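Local atomic coordinates of sulfoquinovosidase (PDB entry 5AEG), a protein that hydrolyses alpha-sulfoquinovosides, including the plant sulfolipid sulfoquinovosyl diacylglycerol, releasing sulfoquinovose for breakdown as a source of carbon and sulfur. Residues 477-491 against 605-619. Numbering follows the deposited sequence.
With CA (calcium ion), chain D.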
ATOM      1  N   TRP A 477      -8.480   3.998 -18.175  1.00 18.30           N
ATOM      2  CA  TRP A 477      -9.240   4.988 -17.414  1.00 18.76           C
ATOM      3  C   TRP A 477     -10.279   4.327 -16.505  1.00 19.05           C
ATOM      4  O   TRP A 477     -11.271   4.981 -16.060  1.00 18.58           O
ATOM      5  CB  TRP A 477      -9.951   5.942 -18.401  1.00 19.62           C
ATOM      6  CG  TRP A 477      -9.024   6.635 -19.425  1.00 21.46           C
ATOM      7  CD1 TRP A 477      -8.688   6.200 -20.675  1.00 23.97           C
ATOM      8  CD2 TRP A 477      -8.361   7.919 -19.261  1.00 21.45           C
ATOM      9  NE1 TRP A 477      -7.857   7.100 -21.276  1.00 22.61           N
ATOM     10  CE2 TRP A 477      -7.679   8.186 -20.467  1.00 21.74           C
ATOM     11  CE3 TRP A 477      -8.351   8.880 -18.237  1.00 19.11           C
ATOM     12  CZ2 TRP A 477      -6.944   9.378 -20.692  1.00 20.05           C
ATOM     13  CZ3 TRP A 477      -7.608  10.058 -18.433  1.00 20.39           C
ATOM     14  CH2 TRP A 477      -6.919  10.309 -19.677  1.00 20.54           C
ATOM     15  N   SER A 478     -10.104   3.059 -16.186  1.00 18.49           N
ATOM     16  CA  SER A 478     -11.185   2.384 -15.378  1.00 17.36           C
ATOM     17  C   SER A 478     -11.194   2.923 -13.965  1.00 19.02           C
ATOM     18  O   SER A 478     -10.125   3.335 -13.415  1.00 17.93           O
ATOM     19  CB  SER A 478     -11.006   0.879 -15.373  1.00 18.92           C
ATOM     20  OG  SER A 478      -9.759   0.520 -14.827  1.00 18.89           O
ATOM     21  N   LEU A 479     -12.331   2.806 -13.309  1.00 19.95           N
ATOM     22  CA  LEU A 479     -12.426   3.115 -11.893  1.00 20.08           C
ATOM     23  C   LEU A 479     -11.656   2.129 -11.041  1.00 17.84           C
ATOM     24  O   LEU A 479     -10.958   2.535 -10.096  1.00 20.70           O
ATOM     25  CB  LEU A 479     -13.892   3.118 -11.454  1.00 20.49           C
ATOM     26  CG  LEU A 479     -14.734   4.277 -11.953  1.00 25.17           C
ATOM     27  CD1 LEU A 479     -16.176   4.184 -11.436  1.00 29.30           C
ATOM     28  CD2 LEU A 479     -14.107   5.554 -11.417  1.00 26.62           C
ATOM     29  N   ASP A 480     -11.710   0.849 -11.311  1.00 18.02           N
ATOM     30  CA  ASP A 480     -11.143  -0.156 -10.404  1.00 17.93           C
ATOM     31  C   ASP A 480      -9.676  -0.503 -10.649  1.00 19.97           C
ATOM     32  O   ASP A 480      -9.043  -1.091  -9.777  1.00 18.33           O
ATOM     33  CB  ASP A 480     -11.970  -1.449 -10.463  1.00 18.27           C
ATOM     34  CG  ASP A 480     -13.402  -1.218 -10.007  1.00 23.28           C
ATOM     35  OD1 ASP A 480     -13.603  -1.089  -8.824  1.00 23.04           O
ATOM     36  OD2 ASP A 480     -14.292  -1.140 -10.849  1.00 22.99           O
ATOM     37  N   ASP A 481      -9.137  -0.147 -11.808  1.00 16.38           N
ATOM     38  CA  ASP A 481      -7.753  -0.401 -12.046  1.00 15.54           C
ATOM     39  C   ASP A 481      -7.029   0.611 -12.858  1.00 18.35           C
ATOM     40  O   ASP A 481      -5.895   0.403 -13.316  1.00 18.79           O
ATOM     41  CB  ASP A 481      -7.603  -1.839 -12.610  1.00 18.10           C
ATOM     42  CG  ASP A 481      -6.298  -2.534 -12.208  1.00 18.66           C
ATOM     43  OD1 ASP A 481      -5.415  -2.068 -11.430  1.00 17.00           O
ATOM     44  OD2 ASP A 481      -6.061  -3.674 -12.700  1.00 19.46           O
ATOM     45  N   GLY A 482      -7.598   1.805 -12.971  1.00 19.98           N
ATOM     46  CA  GLY A 482      -6.946   2.848 -13.783  1.00 19.33           C
ATOM     47  C   GLY A 482      -6.455   3.959 -12.895  1.00 16.98           C
ATOM     48  O   GLY A 482      -6.253   3.798 -11.665  1.00 16.31           O
ATOM     49  N   LEU A 483      -6.201   5.102 -13.490  1.00 16.40           N
ATOM     50  CA  LEU A 483      -5.755   6.280 -12.746  1.00 17.49           C
ATOM     51  C   LEU A 483      -6.552   6.537 -11.431  1.00 15.96           C
ATOM     52  O   LEU A 483      -5.948   6.788 -10.396  1.00 19.72           O
ATOM     53  CB  LEU A 483      -5.726   7.536 -13.660  1.00 19.19           C
ATOM     54  CG  LEU A 483      -5.082   8.830 -13.167  1.00 20.16           C
ATOM     55  CD1 LEU A 483      -4.838   9.692 -14.430  1.00 20.94           C
ATOM     56  CD2 LEU A 483      -6.000   9.630 -12.245  1.00 22.08           C
ATOM     57  N   ALA A 484      -7.871   6.474 -11.543  1.00 16.09           N
ATOM     58  CA  ALA A 484      -8.787   6.782 -10.418  1.00 15.88           C
ATOM     59  C   ALA A 484      -8.483   5.953  -9.166  1.00 17.56           C
ATOM     60  O   ALA A 484      -8.607   6.441  -8.048  1.00 19.68           O
ATOM     61  CB  ALA A 484     -10.142   6.554 -10.811  1.00 16.90           C
ATOM     62  N   SER A 485      -8.164   4.677  -9.367  1.00 17.25           N
ATOM     63  CA  SER A 485      -8.024   3.711  -8.298  1.00 16.55           C
ATOM     64  C   SER A 485      -6.855   4.068  -7.353  1.00 17.32           C
ATOM     65  O   SER A 485      -6.770   3.566  -6.195  1.00 16.94           O
ATOM     66  CB  SER A 485      -7.918   2.277  -8.932  1.00 16.37           C
ATOM     67  OG  SER A 485      -6.621   2.108  -9.509  1.00 17.46           O
ATOM     68  N   VAL A 486      -5.913   4.896  -7.834  1.00 16.89           N
ATOM     69  CA  VAL A 486      -4.799   5.319  -7.010  1.00 16.92           C
ATOM     70  C   VAL A 486      -5.257   6.177  -5.783  1.00 18.05           C
ATOM     71  O   VAL A 486      -4.616   6.163  -4.719  1.00 16.21           O
ATOM     72  CB  VAL A 486      -3.727   6.080  -7.853  1.00 17.01           C
ATOM     73  CG1 VAL A 486      -2.595   6.540  -6.976  1.00 16.27           C
ATOM     74  CG2 VAL A 486      -3.225   5.202  -9.042  1.00 17.51           C
ATOM     75  N   VAL A 487      -6.327   6.947  -5.975  1.00 16.42           N
ATOM     76  CA  VAL A 487      -6.781   7.810  -4.882  1.00 17.94           C
ATOM     77  C   VAL A 487      -7.343   7.081  -3.640  1.00 18.02           C
ATOM     78  O   VAL A 487      -6.843   7.293  -2.566  1.00 17.13           O
ATOM     79  CB  VAL A 487      -7.735   8.914  -5.358  1.00 19.69           C
ATOM     80  CG1 VAL A 487      -7.998   9.900  -4.237  1.00 18.27           C
ATOM     81  CG2 VAL A 487      -7.111   9.683  -6.539  1.00 19.83           C
ATOM     82  N   PRO A 488      -8.291   6.131  -3.786  1.00 17.69           N
ATOM     83  CA  PRO A 488      -8.620   5.302  -2.623  1.00 17.23           C
ATOM     84  C   PRO A 488      -7.447   4.531  -2.086  1.00 17.53           C
ATOM     85  O   PRO A 488      -7.347   4.371  -0.875  1.00 17.43           O
ATOM     86  CB  PRO A 488      -9.764   4.397  -3.085  1.00 20.23           C
ATOM     87  CG  PRO A 488      -9.836   4.546  -4.558  1.00 21.75           C
ATOM     88  CD  PRO A 488      -9.157   5.868  -4.920  1.00 17.54           C
ATOM     89  N   ALA A 489      -6.489   4.142  -2.942  1.00 16.40           N
ATOM     90  CA  ALA A 489      -5.276   3.480  -2.468  1.00 16.77           C
ATOM     91  C   ALA A 489      -4.468   4.374  -1.531  1.00 15.81           C
ATOM     92  O   ALA A 489      -4.000   3.955  -0.449  1.00 15.92           O
ATOM     93  CB  ALA A 489      -4.497   2.991  -3.676  1.00 13.92           C
ATOM     94  N   ALA A 490      -4.272   5.640  -1.911  1.00 15.49           N
ATOM     95  CA  ALA A 490      -3.581   6.582  -1.039  1.00 16.23           C
ATOM     96  C   ALA A 490      -4.328   6.828   0.300  1.00 16.47           C
ATOM     97  O   ALA A 490      -3.716   6.885   1.352  1.00 18.66           O
ATOM     98  CB  ALA A 490      -3.434   7.914  -1.713  1.00 16.78           C
ATOM     99  N   LEU A 491      -5.630   6.997   0.204  1.00 17.98           N
ATOM    100  CA  LEU A 491      -6.447   7.434   1.325  1.00 17.70           C
ATOM    101  C   LEU A 491      -6.634   6.293   2.321  1.00 17.09           C
ATOM    102  O   LEU A 491      -6.557   6.520   3.537  1.00 17.09           O
ATOM    103  CB  LEU A 491      -7.785   7.919   0.915  1.00 19.04           C
ATOM    104  CG  LEU A 491      -7.753   9.210   0.043  1.00 19.99           C
ATOM    105  CD1 LEU A 491      -9.153   9.582  -0.368  1.00 21.66           C
ATOM    106  CD2 LEU A 491      -7.050  10.365   0.741  1.00 24.34           C
ATOM    107  N   TYR A 605     -12.348  10.001  -4.699  1.00 20.60           N
ATOM    108  CA  TYR A 605     -11.473  10.399  -5.851  1.00 20.65           C
ATOM    109  C   TYR A 605     -10.923  11.863  -5.721  1.00 20.90           C
ATOM    110  O   TYR A 605     -10.471  12.443  -6.690  1.00 22.25           O
ATOM    111  CB  TYR A 605     -12.202  10.125  -7.165  1.00 20.56           C
ATOM    112  CG  TYR A 605     -12.587   8.658  -7.305  1.00 18.85           C
ATOM    113  CD1 TYR A 605     -11.589   7.651  -7.324  1.00 19.09           C
ATOM    114  CD2 TYR A 605     -13.919   8.257  -7.406  1.00 23.05           C
ATOM    115  CE1 TYR A 605     -11.920   6.310  -7.407  1.00 17.75           C
ATOM    116  CE2 TYR A 605     -14.259   6.912  -7.529  1.00 21.02           C
ATOM    117  CZ  TYR A 605     -13.256   5.947  -7.521  1.00 20.43           C
ATOM    118  OH  TYR A 605     -13.615   4.597  -7.585  1.00 20.51           O
ATOM    119  N   GLN A 606     -10.924  12.393  -4.496  1.00 17.83           N
ATOM    120  CA  GLN A 606     -10.266  13.628  -4.172  1.00 19.42           C
ATOM    121  C   GLN A 606      -9.713  13.606  -2.793  1.00 18.94           C
ATOM    122  O   GLN A 606     -10.069  12.777  -1.954  1.00 19.65           O
ATOM    123  CB  GLN A 606     -11.273  14.799  -4.371  1.00 20.01           C
ATOM    124  CG  GLN A 606     -12.486  14.736  -3.562  1.00 19.26           C
ATOM    125  CD  GLN A 606     -13.345  16.003  -3.719  1.00 19.31           C
ATOM    126  OE1 GLN A 606     -14.185  16.093  -4.643  1.00 19.95           O
ATOM    127  NE2 GLN A 606     -13.045  17.010  -2.932  1.00 21.23           N
ATOM    128  N   TYR A 607      -8.745  14.519  -2.585  1.00 17.81           N
ATOM    129  CA  TYR A 607      -7.920  14.541  -1.450  1.00 18.47           C
ATOM    130  C   TYR A 607      -7.391  15.899  -1.173  1.00 20.26           C
ATOM    131  O   TYR A 607      -7.464  16.773  -2.020  1.00 18.75           O
ATOM    132  CB  TYR A 607      -6.732  13.535  -1.509  1.00 19.37           C
ATOM    133  CG  TYR A 607      -5.764  13.771  -2.626  1.00 17.86           C
ATOM    134  CD1 TYR A 607      -6.046  13.323  -3.957  1.00 20.43           C
ATOM    135  CD2 TYR A 607      -4.560  14.402  -2.412  1.00 20.00           C
ATOM    136  CE1 TYR A 607      -5.141  13.535  -5.008  1.00 18.18           C
ATOM    137  CE2 TYR A 607      -3.655  14.632  -3.473  1.00 18.56           C
ATOM    138  CZ  TYR A 607      -3.947  14.181  -4.761  1.00 17.83           C
ATOM    139  OH  TYR A 607      -2.995  14.399  -5.737  1.00 19.24           O
ATOM    140  N   LEU A 608      -6.886  16.060   0.044  1.00 17.86           N
ATOM    141  CA  LEU A 608      -6.103  17.247   0.406  1.00 20.44           C
ATOM    142  C   LEU A 608      -4.595  16.882   0.363  1.00 19.81           C
ATOM    143  O   LEU A 608      -4.171  15.831   0.863  1.00 20.35           O
ATOM    144  CB  LEU A 608      -6.478  17.724   1.794  1.00 20.27           C
ATOM    145  CG  LEU A 608      -7.892  18.193   2.020  1.00 18.99           C
ATOM    146  CD1 LEU A 608      -8.213  18.375   3.532  1.00 22.21           C
ATOM    147  CD2 LEU A 608      -8.253  19.409   1.227  1.00 22.26           C
ATOM    148  N   LEU A 609      -3.812  17.728  -0.257  1.00 18.51           N
ATOM    149  CA  LEU A 609      -2.339  17.650  -0.258  1.00 19.28           C
ATOM    150  C   LEU A 609      -1.884  18.599   0.816  1.00 21.32           C
ATOM    151  O   LEU A 609      -1.965  19.802   0.639  1.00 19.99           O
ATOM    152  CB  LEU A 609      -1.756  18.018  -1.611  1.00 18.87           C
ATOM    153  CG  LEU A 609      -0.253  17.873  -1.863  1.00 19.69           C
ATOM    154  CD1 LEU A 609       0.202  16.387  -1.799  1.00 20.98           C
ATOM    155  CD2 LEU A 609       0.138  18.467  -3.207  1.00 20.05           C
ATOM    156  N   GLY A 610      -1.353  18.041   1.899  1.00 19.35           N
ATOM    157  CA  GLY A 610      -1.161  18.807   3.152  1.00 21.85           C
ATOM    158  C   GLY A 610      -2.527  19.370   3.580  1.00 20.98           C
ATOM    159  O   GLY A 610      -3.580  18.840   3.232  1.00 21.07           O
ATOM    160  N   ARG A 611      -2.485  20.446   4.373  1.00 21.54           N
ATOM    161  CA  ARG A 611      -3.698  21.118   4.833  1.00 22.80           C
ATOM    162  C   ARG A 611      -4.443  21.985   3.809  1.00 22.99           C
ATOM    163  O   ARG A 611      -5.686  22.074   3.866  1.00 22.63           O
ATOM    164  CB  ARG A 611      -3.318  21.990   6.048  1.00 22.12           C
ATOM    165  CG  ARG A 611      -4.428  22.782   6.716  1.00 27.56           C
ATOM    166  CD  ARG A 611      -5.502  21.973   7.349  1.00 32.98           C
ATOM    167  NE  ARG A 611      -6.690  22.789   7.808  1.00 35.63           N
ATOM    168  CZ  ARG A 611      -7.771  23.046   7.054  1.00 39.74           C
ATOM    169  NH1 ARG A 611      -7.908  22.583   5.741  1.00 30.97           N
ATOM    170  NH2 ARG A 611      -8.740  23.762   7.595  1.00 36.92           N
ATOM    171  N   ASP A 612      -3.714  22.614   2.875  1.00 22.46           N
ATOM    172  CA  ASP A 612      -4.227  23.821   2.191  1.00 21.99           C
ATOM    173  C   ASP A 612      -4.498  23.649   0.701  1.00 24.81           C
ATOM    174  O   ASP A 612      -4.946  24.591   0.043  1.00 22.93           O
ATOM    175  CB  ASP A 612      -3.201  24.950   2.417  1.00 22.52           C
ATOM    176  CG  ASP A 612      -3.137  25.442   3.878  1.00 25.35           C
ATOM    177  OD1 ASP A 612      -4.121  25.264   4.543  1.00 24.25           O
ATOM    178  OD2 ASP A 612      -2.093  25.931   4.327  1.00 27.43           O
ATOM    179  N   ILE A 613      -4.202  22.464   0.120  1.00 20.38           N
ATOM    180  CA  ILE A 613      -4.500  22.268  -1.310  1.00 19.43           C
ATOM    181  C   ILE A 613      -5.498  21.150  -1.446  1.00 20.20           C
ATOM    182  O   ILE A 613      -5.340  20.084  -0.814  1.00 21.02           O
ATOM    183  CB  ILE A 613      -3.218  21.874  -2.080  1.00 21.82           C
ATOM    184  CG1 ILE A 613      -2.233  23.024  -2.042  1.00 21.64           C
ATOM    185  CG2 ILE A 613      -3.583  21.528  -3.536  1.00 20.93           C
ATOM    186  CD1 ILE A 613      -0.861  22.753  -2.630  1.00 23.66           C
ATOM    187  N   LEU A 614      -6.520  21.346  -2.268  1.00 20.01           N
ATOM    188  CA  LEU A 614      -7.488  20.339  -2.546  1.00 20.57           C
ATOM    189  C   LEU A 614      -7.268  19.892  -3.985  1.00 22.31           C
ATOM    190  O   LEU A 614      -7.237  20.741  -4.914  1.00 19.44           O
ATOM    191  CB  LEU A 614      -8.887  20.855  -2.327  1.00 20.68           C
ATOM    192  CG  LEU A 614     -10.098  19.893  -2.543  1.00 19.68           C
ATOM    193  CD1 LEU A 614     -11.255  20.300  -1.643  1.00 20.74           C
ATOM    194  CD2 LEU A 614     -10.574  19.762  -3.951  1.00 18.64           C
ATOM    195  N   VAL A 615      -7.228  18.566  -4.208  1.00 20.10           N
ATOM    196  CA  VAL A 615      -6.941  18.005  -5.585  1.00 18.85           C
ATOM    197  C   VAL A 615      -8.035  17.033  -5.986  1.00 20.56           C
ATOM    198  O   VAL A 615      -8.382  16.103  -5.206  1.00 21.55           O
ATOM    199  CB  VAL A 615      -5.577  17.294  -5.677  1.00 19.41           C
ATOM    200  CG1 VAL A 615      -5.211  16.853  -7.119  1.00 19.68           C
ATOM    201  CG2 VAL A 615      -4.464  18.103  -5.043  1.00 21.98           C
ATOM    202  N   ALA A 616      -8.560  17.191  -7.191  1.00 17.45           N
ATOM    203  CA  ALA A 616      -9.502  16.217  -7.685  1.00 18.34           C
ATOM    204  C   ALA A 616      -9.060  15.838  -9.086  1.00 18.06           C
ATOM    205  O   ALA A 616      -9.453  16.448 -10.057  1.00 20.48           O
ATOM    206  CB  ALA A 616     -10.902  16.744  -7.678  1.00 21.96           C
ATOM    207  N   PRO A 617      -8.216  14.825  -9.198  1.00 19.12           N
ATOM    208  CA  PRO A 617      -7.650  14.469 -10.502  1.00 20.01           C
ATOM    209  C   PRO A 617      -8.653  14.034 -11.555  1.00 20.01           C
ATOM    210  O   PRO A 617      -9.579  13.267 -11.280  1.00 20.14           O
ATOM    211  CB  PRO A 617      -6.651  13.326 -10.178  1.00 23.99           C
ATOM    212  CG  PRO A 617      -6.558  13.252  -8.731  1.00 24.77           C
ATOM    213  CD  PRO A 617      -7.760  13.959  -8.118  1.00 21.20           C
ATOM    214  N   VAL A 618      -8.482  14.504 -12.788  1.00 17.63           N
ATOM    215  CA  VAL A 618      -9.303  14.058 -13.846  1.00 17.60           C
ATOM    216  C   VAL A 618      -8.966  12.577 -14.100  1.00 18.28           C
ATOM    217  O   VAL A 618      -7.851  12.269 -14.419  1.00 22.87           O
ATOM    218  CB  VAL A 618      -9.084  14.951 -15.140  1.00 19.37           C
ATOM    219  CG1 VAL A 618      -9.824  14.417 -16.353  1.00 17.77           C
ATOM    220  CG2 VAL A 618      -9.541  16.379 -14.807  1.00 21.63           C
ATOM    221  N   HIS A 619      -9.935  11.687 -14.006  1.00 19.68           N
ATOM    222  CA  HIS A 619      -9.696  10.220 -14.164  1.00 19.68           C
ATOM    223  C   HIS A 619     -10.510   9.597 -15.296  1.00 21.42           C
ATOM    224  O   HIS A 619     -10.554   8.381 -15.450  1.00 19.31           O
ATOM    225  CB  HIS A 619      -9.835   9.485 -12.841  1.00 19.85           C
ATOM    226  CG  HIS A 619     -11.207   9.554 -12.242  1.00 19.20           C
ATOM    227  ND1 HIS A 619     -12.337   8.955 -12.785  1.00 20.65           N
ATOM    228  CD2 HIS A 619     -11.620  10.168 -11.118  1.00 17.67           C
ATOM    229  CE1 HIS A 619     -13.368   9.193 -12.000  1.00 19.52           C
ATOM    230  NE2 HIS A 619     -12.953   9.925 -10.989  1.00 21.31           N
TER
HETATM  231 CA    CA D1680      -3.865  -3.937 -11.407  1.00 18.04          CA
HETATM  232  O   HOH W   1      -9.287   6.157 -14.093  1.00 19.30           O
HETATM  233  O   HOH W   2     -11.580   2.990  -7.449  1.00 19.62           O
HETATM  234  O   HOH W   3      -3.248  -3.907 -13.712  1.00 18.24           O
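Tyr605 turns CG opposite its own carbonyl carbon (chi1 -58°), which carries the ring past Pro488 and Ala484 toward Leu479, while His619 holds CG between backbone N and carbonyl carbon (chi1 63°), so that its imidazole lies against Ala484. The methyl of Ala484 sits over one face of that imidazole, CB 3.8 Å from the ring centroid and 26° off the normal, a CH-pi contact. Leu479 CD2 reaches both rings, 3.8 Å from His619 CE1 and 4.0 Å from Tyr605 CZ. The Tyr605 edge meets the backbone oxygen of Ala484, and Pro488 CD packs obliquely 3.7 Å from Tyr605 CE1. No direct hydrogen bond joins the segments; two waters do. One, in the plane of the Tyr605 ring, accepts from Tyr605 OH at 2.6 Å and donates to Leu479 O; the other accepts from Ala484 N and donates to Ser478 O and to His619 O, 2.9 Å away. With an alanine at Tyr605, the first water would probably lose its phenol donor and a gap would open beside Leu479, Ala484 and Pro488. Buried His619 ND1 has no polar partner. Further along, Val487 CG1 rests 4.0 Å from Tyr607 CD1, and Leu491 CD2 crosses to Tyr607 CB. Asp481, facing elsewhere, chelates calcium through both carboxylate oxygens, with Gln153 OE1 and the backbone O atoms of Gly154 and Asp472 also on the metal. Turn 477-485 and helix 486-495 of the TIM-barrel domain thus pack against hairpin 607-609/613-615 and its flanking residues in the C-terminal domain, with Phe527 of helix 518-528 against Val486, Tyr607 and Pro617, and strand 501-505 on Val486, Ala489 and Ala490.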